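Local atomic coordinates of leucine aminopeptidase 2 (Saccharomyces cerevisiae, PDB entry 2XQ0), a protein that acts as a zinc-dependent aminopeptidase that preferentially cleaves di- and tripeptides and also shows low epoxide hydrolase activity in vitro. Residues 79-84 with 101-106; 354-359 with 458-463; 394-399 with 452-457. One frame throughout, in Å; residues are numbered along the deposited sequence.

Contact 1 (79-84 with 101-106)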
loop_
_atom_site.group_PDB
_atom_site.type_symbol
_atom_site.label_atom_id
_atom_site.label_comp_id
_atom_site.label_asym_id
_atom_site.label_seq_id
_atom_site.Cartn_x
_atom_site.Cartn_y
_atom_site.Cartn_z
ATOM N N VAL A 79 33.229 -9.626 -1.824
ATOM C CA VAL A 79 32.873 -9.456 -0.419
ATOM C C VAL A 79 34.128 -9.283 0.437
ATOM O O VAL A 79 35.087 -10.063 0.317
ATOM C CB VAL A 79 32.141 -10.683 0.123
ATOM C CG1 VAL A 79 31.777 -10.450 1.582
ATOM C CG2 VAL A 79 30.899 -10.999 -0.715
ATOM N N HIS A 80 34.109 -8.282 1.310
ATOM C CA HIS A 80 35.206 -8.040 2.244
ATOM C C HIS A 80 34.661 -7.960 3.665
ATOM O O HIS A 80 33.587 -7.397 3.901
ATOM C CB HIS A 80 35.893 -6.717 1.932
ATOM C CG HIS A 80 36.720 -6.730 0.688
ATOM N ND1 HIS A 80 36.194 -6.464 -0.557
ATOM C CD2 HIS A 80 38.043 -6.938 0.501
ATOM C CE1 HIS A 80 37.154 -6.526 -1.460
ATOM N NE2 HIS A 80 38.287 -6.815 -0.846
ATOM N N ILE A 81 35.394 -8.541 4.606
ATOM C CA ILE A 81 35.137 -8.345 6.028
ATOM C C ILE A 81 36.379 -7.723 6.676
ATOM O O ILE A 81 37.486 -8.231 6.526
ATOM C CB ILE A 81 34.775 -9.662 6.723
ATOM C CG1 ILE A 81 33.395 -10.140 6.247
ATOM C CG2 ILE A 81 34.782 -9.475 8.234
ATOM C CD1 ILE A 81 33.067 -11.585 6.605
ATOM N N ASP A 82 36.196 -6.606 7.365
ATOM C CA ASP A 82 37.313 -5.901 7.970
ATOM C C ASP A 82 38.455 -5.658 6.980
ATOM O O ASP A 82 39.614 -5.932 7.279
ATOM C CB ASP A 82 37.815 -6.676 9.188
ATOM C CG ASP A 82 36.812 -6.673 10.317
ATOM O OD1 ASP A 82 35.872 -5.848 10.265
ATOM O OD2 ASP A 82 36.954 -7.486 11.252
ATOM N N GLY A 83 38.115 -5.151 5.800
ATOM C CA GLY A 83 39.106 -4.815 4.796
ATOM C C GLY A 83 39.679 -5.993 4.027
ATOM O O GLY A 83 40.380 -5.795 3.031
ATOM N N SER A 84 39.395 -7.217 4.470
ATOM C CA SER A 84 39.974 -8.394 3.828
ATOM C C SER A 84 38.959 -9.185 3.017
ATOM O O SER A 84 37.813 -9.302 3.408
ATOM C CB SER A 84 40.643 -9.312 4.858
ATOM O OG SER A 84 41.842 -8.744 5.354
ATOM N N LEU A 101 22.893 -15.955 -0.091
ATOM C CA LEU A 101 24.301 -15.624 -0.228
ATOM C C LEU A 101 24.990 -16.071 1.043
ATOM O O LEU A 101 24.598 -15.676 2.133
ATOM C CB LEU A 101 24.488 -14.115 -0.403
ATOM C CG LEU A 101 25.896 -13.556 -0.169
ATOM C CD1 LEU A 101 26.906 -14.107 -1.208
ATOM C CD2 LEU A 101 25.867 -12.018 -0.201
ATOM N N VAL A 102 26.025 -16.888 0.905
ATOM C CA VAL A 102 26.659 -17.506 2.062
ATOM C C VAL A 102 28.078 -16.976 2.187
ATOM O O VAL A 102 28.865 -17.058 1.243
ATOM C CB VAL A 102 26.697 -19.020 1.906
ATOM C CG1 VAL A 102 27.514 -19.656 3.039
ATOM C CG2 VAL A 102 25.258 -19.572 1.853
ATOM N N ILE A 103 28.397 -16.420 3.347
ATOM C CA ILE A 103 29.679 -15.760 3.536
ATOM C C ILE A 103 30.388 -16.365 4.735
ATOM O O ILE A 103 29.791 -16.540 5.788
ATOM C CB ILE A 103 29.504 -14.237 3.771
ATOM C CG1 ILE A 103 28.779 -13.588 2.591
ATOM C CG2 ILE A 103 30.867 -13.575 3.986
ATOM C CD1 ILE A 103 28.231 -12.170 2.885
ATOM N N ASN A 104 31.661 -16.696 4.567
ATOM C CA ASN A 104 32.458 -17.217 5.659
ATOM C C ASN A 104 33.030 -16.060 6.442
ATOM O O ASN A 104 33.803 -15.281 5.897
ATOM C CB ASN A 104 33.604 -18.071 5.106
ATOM C CG ASN A 104 34.676 -18.350 6.141
ATOM O OD1 ASN A 104 34.380 -18.710 7.281
ATOM N ND2 ASN A 104 35.932 -18.190 5.746
ATOM N N ASN A 105 32.653 -15.925 7.711
ATOM C CA ASN A 105 33.223 -14.838 8.504
ATOM C C ASN A 105 34.274 -15.299 9.514
ATOM O O ASN A 105 33.959 -15.677 10.646
ATOM C CB ASN A 105 32.151 -13.948 9.151
ATOM C CG ASN A 105 31.242 -14.703 10.086
ATOM O OD1 ASN A 105 30.985 -15.894 9.903
ATOM N ND2 ASN A 105 30.735 -14.009 11.095
ATOM N N ALA A 106 35.529 -15.270 9.077
ATOM C CA ALA A 106 36.657 -15.583 9.941
ATOM C C ALA A 106 37.100 -14.334 10.700
ATOM O O ALA A 106 38.197 -14.294 11.258
ATOM C CB ALA A 106 37.807 -16.151 9.124
#
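Ile81 and Val79 reach across to Ile103 and Asn105 within the mixed beta sheet of the M1 N-terminal domain. Strand 74-81 forms a hairpin with strand 84-90, and strand 101-104 lies on the far side of that partner. The two strands of this contact are therefore second neighbours; the axes of 79-81 and 101-104 approach to 9.0 Å at 38°, and no hydrogen bond joins them. What meets is side chains on one face of the sheet. Beta-branched aliphatic residues suit such a place, since they tolerate extended backbone and carry enough bulk to meet across the intervening strand, where Ala86 lies beside Ile81 and Phe88 packs on Val79.

The tight part centres on the methyl branches. Val79 holds CG1 opposite its own backbone N (chi1 -179°), and this branch touches CG2 of Ile103 at 4.0 Å, the two side chains passing at a slant. The same CG2 also meets the delta methyl of Ile81, so one branch of Ile103 serves two partners. Leu114 of strand 111-120 packs on both Val79 and Ile81, and Leu67 lies against Ile103, extending the apolar layer.

The loose side is the hairpin tip. From Ile81 to Ser84 the chain makes a type I' turn, closed by Ile81 N to Ser84 O at 2.8 Å and Ser84 N to Ile81 O at 3.0 Å. Asp82 and Gly83 both adopt positive phi, which glycine accepts readily, and they face solvent without touching 101-106. Asp82 still anchors the tip by accepting the Thr113 backbone N-H at OD1. His80, between Val79 and Ile81, turns its CB away from 101-106.

At the end of Ile81's extended chain, CD1 lies 3.8 Å from Asn104 O and 3.6 Å from Asn105 CB.

Contact 2 (354-359 with 458-463)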
loop_
_atom_site.group_PDB
_atom_site.type_symbol
_atom_site.label_atom_id
_atom_site.label_comp_id
_atom_site.label_asym_id
_atom_site.label_seq_id
_atom_site.Cartn_x
_atom_site.Cartn_y
_atom_site.Cartn_z
ATOM N N ASP A 354 -15.407 -3.610 0.461
ATOM C CA ASP A 354 -14.111 -4.073 -0.062
ATOM C C ASP A 354 -13.679 -5.422 0.559
ATOM O O ASP A 354 -13.192 -6.321 -0.140
ATOM C CB ASP A 354 -13.020 -3.027 0.193
ATOM C CG ASP A 354 -13.153 -1.794 -0.702
ATOM O OD1 ASP A 354 -13.893 -1.839 -1.707
ATOM O OD2 ASP A 354 -12.501 -0.768 -0.401
ATOM N N LEU A 355 -13.838 -5.560 1.869
ATOM C CA LEU A 355 -13.515 -6.827 2.540
ATOM C C LEU A 355 -14.359 -7.967 1.972
ATOM O O LEU A 355 -13.853 -9.051 1.643
ATOM C CB LEU A 355 -13.760 -6.707 4.055
ATOM C CG LEU A 355 -13.347 -7.912 4.924
ATOM C CD1 LEU A 355 -11.881 -8.281 4.667
ATOM C CD2 LEU A 355 -13.582 -7.656 6.401
ATOM N N GLN A 356 -15.659 -7.731 1.878
ATOM C CA GLN A 356 -16.573 -8.752 1.365
ATOM C C GLN A 356 -16.167 -9.203 -0.012
ATOM O O GLN A 356 -16.096 -10.398 -0.283
ATOM C CB GLN A 356 -18.007 -8.225 1.318
ATOM C CG GLN A 356 -19.025 -9.257 0.910
ATOM C CD GLN A 356 -19.227 -10.316 1.970
ATOM O OE1 GLN A 356 -19.865 -10.069 2.990
ATOM N NE2 GLN A 356 -18.684 -11.508 1.734
ATOM N N ASN A 357 -15.916 -8.248 -0.896
ATOM C CA ASN A 357 -15.538 -8.579 -2.253
ATOM C C ASN A 357 -14.244 -9.379 -2.291
ATOM O O ASN A 357 -14.112 -10.335 -3.042
ATOM C CB ASN A 357 -15.400 -7.303 -3.088
ATOM C CG ASN A 357 -16.711 -6.554 -3.226
ATOM O OD1 ASN A 357 -17.786 -7.123 -3.033
ATOM N ND2 ASN A 357 -16.631 -5.276 -3.569
ATOM N N SER A 358 -13.288 -8.979 -1.466
ATOM C CA SER A 358 -11.985 -9.624 -1.439
ATOM C C SER A 358 -12.086 -11.082 -1.002
ATOM O O SER A 358 -11.429 -11.961 -1.565
ATOM C CB SER A 358 -11.045 -8.841 -0.520
ATOM O OG SER A 358 -9.843 -9.550 -0.312
ATOM N N ILE A 359 -12.919 -11.343 -0.004
ATOM C CA ILE A 359 -13.096 -12.695 0.496
ATOM C C ILE A 359 -13.949 -13.520 -0.476
ATOM O O ILE A 359 -13.665 -14.697 -0.710
ATOM C CB ILE A 359 -13.731 -12.705 1.900
ATOM C CG1 ILE A 359 -12.751 -12.141 2.939
ATOM C CG2 ILE A 359 -14.142 -14.112 2.281
ATOM C CD1 ILE A 359 -13.343 -12.032 4.322
ATOM N N PRO A 458 -11.511 -18.001 9.416
ATOM C CA PRO A 458 -11.780 -17.436 8.082
ATOM C C PRO A 458 -13.128 -16.721 7.941
ATOM O O PRO A 458 -14.014 -16.907 8.769
ATOM C CB PRO A 458 -11.766 -18.674 7.172
ATOM C CG PRO A 458 -12.116 -19.823 8.086
ATOM C CD PRO A 458 -11.451 -19.475 9.386
ATOM N N GLY A 459 -13.278 -15.907 6.897
ATOM C CA GLY A 459 -14.558 -15.267 6.612
ATOM C C GLY A 459 -14.723 -13.872 7.191
ATOM O O GLY A 459 -13.785 -13.322 7.770
ATOM N N MET A 460 -15.911 -13.289 7.012
ATOM C CA MET A 460 -16.214 -11.957 7.541
ATOM C C MET A 460 -16.323 -12.001 9.051
ATOM O O MET A 460 -16.906 -12.918 9.600
ATOM C CB MET A 460 -17.534 -11.429 6.972
ATOM C CG MET A 460 -17.566 -11.351 5.473
ATOM S SD MET A 460 -16.448 -10.074 4.883
ATOM C CE MET A 460 -17.327 -8.587 5.370
ATOM N N PRO A 461 -15.767 -10.998 9.734
ATOM C CA PRO A 461 -16.009 -10.987 11.169
ATOM C C PRO A 461 -17.434 -10.507 11.454
ATOM O O PRO A 461 -18.161 -10.167 10.528
ATOM C CB PRO A 461 -14.998 -9.964 11.663
ATOM C CG PRO A 461 -14.858 -9.008 10.533
ATOM C CD PRO A 461 -15.128 -9.758 9.270
ATOM N N PRO A 462 -17.831 -10.461 12.732
ATOM C CA PRO A 462 -19.154 -9.922 13.034
ATOM C C PRO A 462 -19.270 -8.475 12.555
ATOM O O PRO A 462 -18.311 -7.715 12.692
ATOM C CB PRO A 462 -19.207 -9.979 14.567
ATOM C CG PRO A 462 -18.293 -11.071 14.938
ATOM C CD PRO A 462 -17.156 -10.979 13.933
ATOM N N ARG A 463 -20.439 -8.094 12.050
ATOM C CA ARG A 463 -20.602 -6.776 11.428
ATOM C C ARG A 463 -20.935 -5.681 12.430
ATOM O O ARG A 463 -21.911 -5.772 13.180
ATOM C CB ARG A 463 -21.682 -6.810 10.344
ATOM C CG ARG A 463 -21.811 -5.476 9.598
ATOM C CD ARG A 463 -22.778 -5.626 8.443
ATOM N NE ARG A 463 -24.137 -5.810 8.930
ATOM C CZ ARG A 463 -25.154 -6.210 8.173
ATOM N NH1 ARG A 463 -24.952 -6.512 6.899
ATOM N NH2 ARG A 463 -26.367 -6.331 8.700
#
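Met460 is the bump of this contact, and the hollow that takes it is one face of helix 341-360, formed by Leu355, Gln356 and Ile359. Bent at chi2 and chi3 (-69° and -72°), the methionine curls its thioether onto the helix. SD lies 3.8 Å from Leu355 CG, the two side chains meeting tip to tip, and 3.7 Å from Ile359 CD1. An unbranched, flexible, polarisable chain is well suited to follow such a surface.

Gln356 forms the third wall. Its side chain crosses that of Met460 at about a right angle, with OE1 3.6 Å from Met460 CG, while NE2 bonds to Asp360 OD1 and so restrains the amide. With an alanine here, Met460 would probably lose the wall along its CG and be freer to move, and Asp360 would be left without its amide partner.

Two smaller fits flank this bump. Ile359 CD1 rests against the bare backbone of Gly459, 3.7 Å from its C, where the positive-phi backbone of the glycine would press any CB against the preceding carbonyl O. On the other flank Leu355 CD2 meets Pro461 CD at 3.9 Å.

The proline-rich loop 458-463, between helices 451-456 and 469-484, is docked here on a helix of the M1 peptidase domain, close to the proton donor Tyr390 of the active site.

Contact 3 (394-399 with 452-457)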
loop_
_atom_site.group_PDB
_atom_site.type_symbol
_atom_site.label_atom_id
_atom_site.label_comp_id
_atom_site.label_asym_id
_atom_site.label_seq_id
_atom_site.Cartn_x
_atom_site.Cartn_y
_atom_site.Cartn_z
ATOM N N PHE A 394 -8.551 -3.535 10.885
ATOM C CA PHE A 394 -9.297 -2.366 11.347
ATOM C C PHE A 394 -10.504 -2.730 12.206
ATOM O O PHE A 394 -10.738 -2.130 13.255
ATOM C CB PHE A 394 -9.783 -1.541 10.155
ATOM C CG PHE A 394 -10.925 -0.641 10.505
ATOM C CD1 PHE A 394 -10.700 0.549 11.163
ATOM C CD2 PHE A 394 -12.220 -1.018 10.233
ATOM C CE1 PHE A 394 -11.746 1.369 11.524
ATOM C CE2 PHE A 394 -13.279 -0.196 10.591
ATOM C CZ PHE A 394 -13.042 0.996 11.234
ATOM N N ASN A 395 -11.301 -3.694 11.761
ATOM C CA ASN A 395 -12.494 -4.052 12.530
ATOM C C ASN A 395 -12.236 -4.661 13.896
ATOM O O ASN A 395 -13.019 -4.455 14.831
ATOM C CB ASN A 395 -13.430 -4.934 11.706
ATOM C CG ASN A 395 -14.333 -4.102 10.810
ATOM O OD1 ASN A 395 -15.232 -3.415 11.295
ATOM N ND2 ASN A 395 -14.062 -4.113 9.507
ATOM N N LEU A 396 -11.138 -5.393 14.037
ATOM C CA LEU A 396 -10.782 -5.875 15.373
ATOM C C LEU A 396 -10.443 -4.690 16.274
ATOM O O LEU A 396 -10.882 -4.622 17.430
ATOM C CB LEU A 396 -9.618 -6.867 15.306
ATOM C CG LEU A 396 -8.997 -7.234 16.644
ATOM C CD1 LEU A 396 -10.076 -7.726 17.590
ATOM C CD2 LEU A 396 -7.902 -8.282 16.448
ATOM N N LEU A 397 -9.698 -3.721 15.743
ATOM C CA LEU A 397 -9.324 -2.548 16.560
ATOM C C LEU A 397 -10.515 -1.639 16.902
ATOM O O LEU A 397 -10.585 -1.067 17.995
ATOM C CB LEU A 397 -8.233 -1.744 15.862
ATOM C CG LEU A 397 -6.932 -2.535 15.694
ATOM C CD1 LEU A 397 -5.954 -1.783 14.820
ATOM C CD2 LEU A 397 -6.340 -2.837 17.061
ATOM N N PHE A 398 -11.421 -1.479 15.946
ATOM C CA PHE A 398 -12.633 -0.716 16.155
ATOM C C PHE A 398 -13.527 -1.386 17.228
ATOM O O PHE A 398 -14.178 -0.706 18.034
ATOM C CB PHE A 398 -13.392 -0.552 14.830
ATOM C CG PHE A 398 -14.605 0.343 14.939
ATOM C CD1 PHE A 398 -14.459 1.709 15.117
ATOM C CD2 PHE A 398 -15.888 -0.186 14.883
ATOM C CE1 PHE A 398 -15.579 2.545 15.242
ATOM C CE2 PHE A 398 -17.007 0.641 14.999
ATOM C CZ PHE A 398 -16.842 2.012 15.180
ATOM N N HIS A 399 -13.555 -2.716 17.222
ATOM C CA HIS A 399 -14.286 -3.490 18.225
ATOM C C HIS A 399 -13.701 -3.253 19.616
ATOM O O HIS A 399 -14.428 -3.004 20.578
ATOM C CB HIS A 399 -14.230 -4.979 17.876
ATOM C CG HIS A 399 -14.956 -5.859 18.849
ATOM N ND1 HIS A 399 -16.307 -5.738 19.092
ATOM C CD2 HIS A 399 -14.521 -6.868 19.634
ATOM C CE1 HIS A 399 -16.671 -6.635 19.991
ATOM N NE2 HIS A 399 -15.607 -7.335 20.336
ATOM N N GLU A 452 -10.187 -16.245 19.210
ATOM C CA GLU A 452 -10.027 -17.352 18.274
ATOM C C GLU A 452 -10.671 -17.057 16.932
ATOM O O GLU A 452 -10.111 -17.365 15.884
ATOM C CB GLU A 452 -10.635 -18.632 18.866
ATOM C CG GLU A 452 -9.616 -19.592 19.448
ATOM C CD GLU A 452 -8.838 -20.314 18.372
ATOM O OE1 GLU A 452 -9.280 -20.286 17.207
ATOM O OE2 GLU A 452 -7.790 -20.910 18.686
ATOM N N THR A 453 -11.856 -16.461 16.967
ATOM C CA THR A 453 -12.565 -16.142 15.742
ATOM C C THR A 453 -11.885 -14.978 15.029
ATOM O O THR A 453 -11.632 -15.040 13.825
ATOM C CB THR A 453 -14.045 -15.822 16.014
ATOM O OG1 THR A 453 -14.700 -17.013 16.451
ATOM C CG2 THR A 453 -14.731 -15.325 14.760
ATOM N N TRP A 454 -11.575 -13.928 15.781
ATOM C CA TRP A 454 -10.955 -12.746 15.201
ATOM C C TRP A 454 -9.594 -13.053 14.580
ATOM O O TRP A 454 -9.329 -12.676 13.446
ATOM C CB TRP A 454 -10.810 -11.638 16.244
ATOM C CG TRP A 454 -12.074 -10.867 16.488
ATOM C CD1 TRP A 454 -12.909 -10.981 17.562
ATOM C CD2 TRP A 454 -12.648 -9.864 15.638
ATOM N NE1 TRP A 454 -13.963 -10.108 17.436
ATOM C CE2 TRP A 454 -13.823 -9.405 16.267
ATOM C CE3 TRP A 454 -12.272 -9.298 14.415
ATOM C CZ2 TRP A 454 -14.631 -8.418 15.711
ATOM C CZ3 TRP A 454 -13.067 -8.319 13.868
ATOM C CH2 TRP A 454 -14.239 -7.890 14.512
ATOM N N LEU A 455 -8.728 -13.730 15.327
ATOM C CA LEU A 455 -7.365 -13.937 14.861
ATOM C C LEU A 455 -7.160 -15.111 13.887
ATOM O O LEU A 455 -6.365 -15.008 12.944
ATOM C CB LEU A 455 -6.408 -14.040 16.046
ATOM C CG LEU A 455 -6.318 -12.806 16.942
ATOM C CD1 LEU A 455 -5.282 -13.032 18.023
ATOM C CD2 LEU A 455 -5.982 -11.554 16.151
ATOM N N TYR A 456 -7.863 -16.218 14.089
ATOM C CA TYR A 456 -7.542 -17.441 13.348
ATOM C C TYR A 456 -8.672 -18.039 12.512
ATOM O O TYR A 456 -8.475 -19.040 11.849
ATOM C CB TYR A 456 -6.952 -18.503 14.287
ATOM C CG TYR A 456 -5.614 -18.097 14.844
ATOM C CD1 TYR A 456 -4.461 -18.267 14.102
ATOM C CD2 TYR A 456 -5.510 -17.507 16.099
ATOM C CE1 TYR A 456 -3.231 -17.870 14.594
ATOM C CE2 TYR A 456 -4.284 -17.104 16.600
ATOM C CZ TYR A 456 -3.152 -17.293 15.845
ATOM O OH TYR A 456 -1.930 -16.903 16.332
ATOM N N LYS A 457 -9.852 -17.437 12.528
ATOM C CA LYS A 457 -10.967 -18.026 11.796
ATOM C C LYS A 457 -11.138 -17.281 10.482
ATOM O O LYS A 457 -10.923 -16.071 10.431
ATOM C CB LYS A 457 -12.245 -17.948 12.639
ATOM C CG LYS A 457 -13.332 -18.957 12.282
ATOM C CD LYS A 457 -13.810 -19.700 13.528
ATOM C CE LYS A 457 -15.307 -19.514 13.769
ATOM N NZ LYS A 457 -16.155 -20.250 12.783
#
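Trp454, on the short helix 451-456, lays its indole against Leu396 of helix 388-403. The two helices run roughly antiparallel (149°), with their segment axes 11.0 Å apart, a wide spacing that a large flat residue fills well. The first torsion of Trp454 sets CG beside its own backbone N, which directs the indole toward helix 388-403.

The benzo part takes the closest contacts. Leu396 CA stands 4.0 Å from the centroid of the six-membered ring and 25° off its normal, a CH-pi contact over the face. On that same side Leu396 CB comes within 3.7 Å of Trp454 CE3, and Leu396 CD1 sits above the plane toward the rim. At the far end of the ring, Trp454 CH2 is 3.7 Å from Asn395 O, while the polar tip of Asn395 turns aside so that ND2 bonds to Glu391 O. Alongside the five-membered ring lies His399, its plane 24° from that of the indole but slid so far that the rings barely overlap, their centroids 5.4 Å apart. Pro461 packs on the opposite face of the indole.

Next along the chain, Leu455 brings CD2 to 3.8 Å from CD2 of Leu396. Its branched aliphatic end suits a site also lined by Leu432 and Thr428 of helix 428-438.

No hydrogen bond or salt bridge spans these two segments. The helices are therefore joined here by dispersion and a weak CH-pi interaction, so their fit depends on the shape of the indole and of Leu396 rather than on directed polar bonds.

In the fold
Contacts 2 and 3 are neighbours, their centres 11 Å apart. They meet directly where Pro461 CB of contact 2 lies 3.4 Å from Trp454 CZ3 of contact 3. Segment 458-463 follows 452-457 without a break, so one continuous run packs first on helix 388-403 and then on helix 341-360. Helix 388-403 also carries the proton donor Tyr390: its side chain is about 7 Å from that of Leu355 and about 9 Å from that of Asn395. Bound bestatin is about 12 Å from the Leu355 side chain. Contact 1 stands apart in the N-terminal domain, 49 and 46 Å from contacts 2 and 3 between centres, away from the annotated sites.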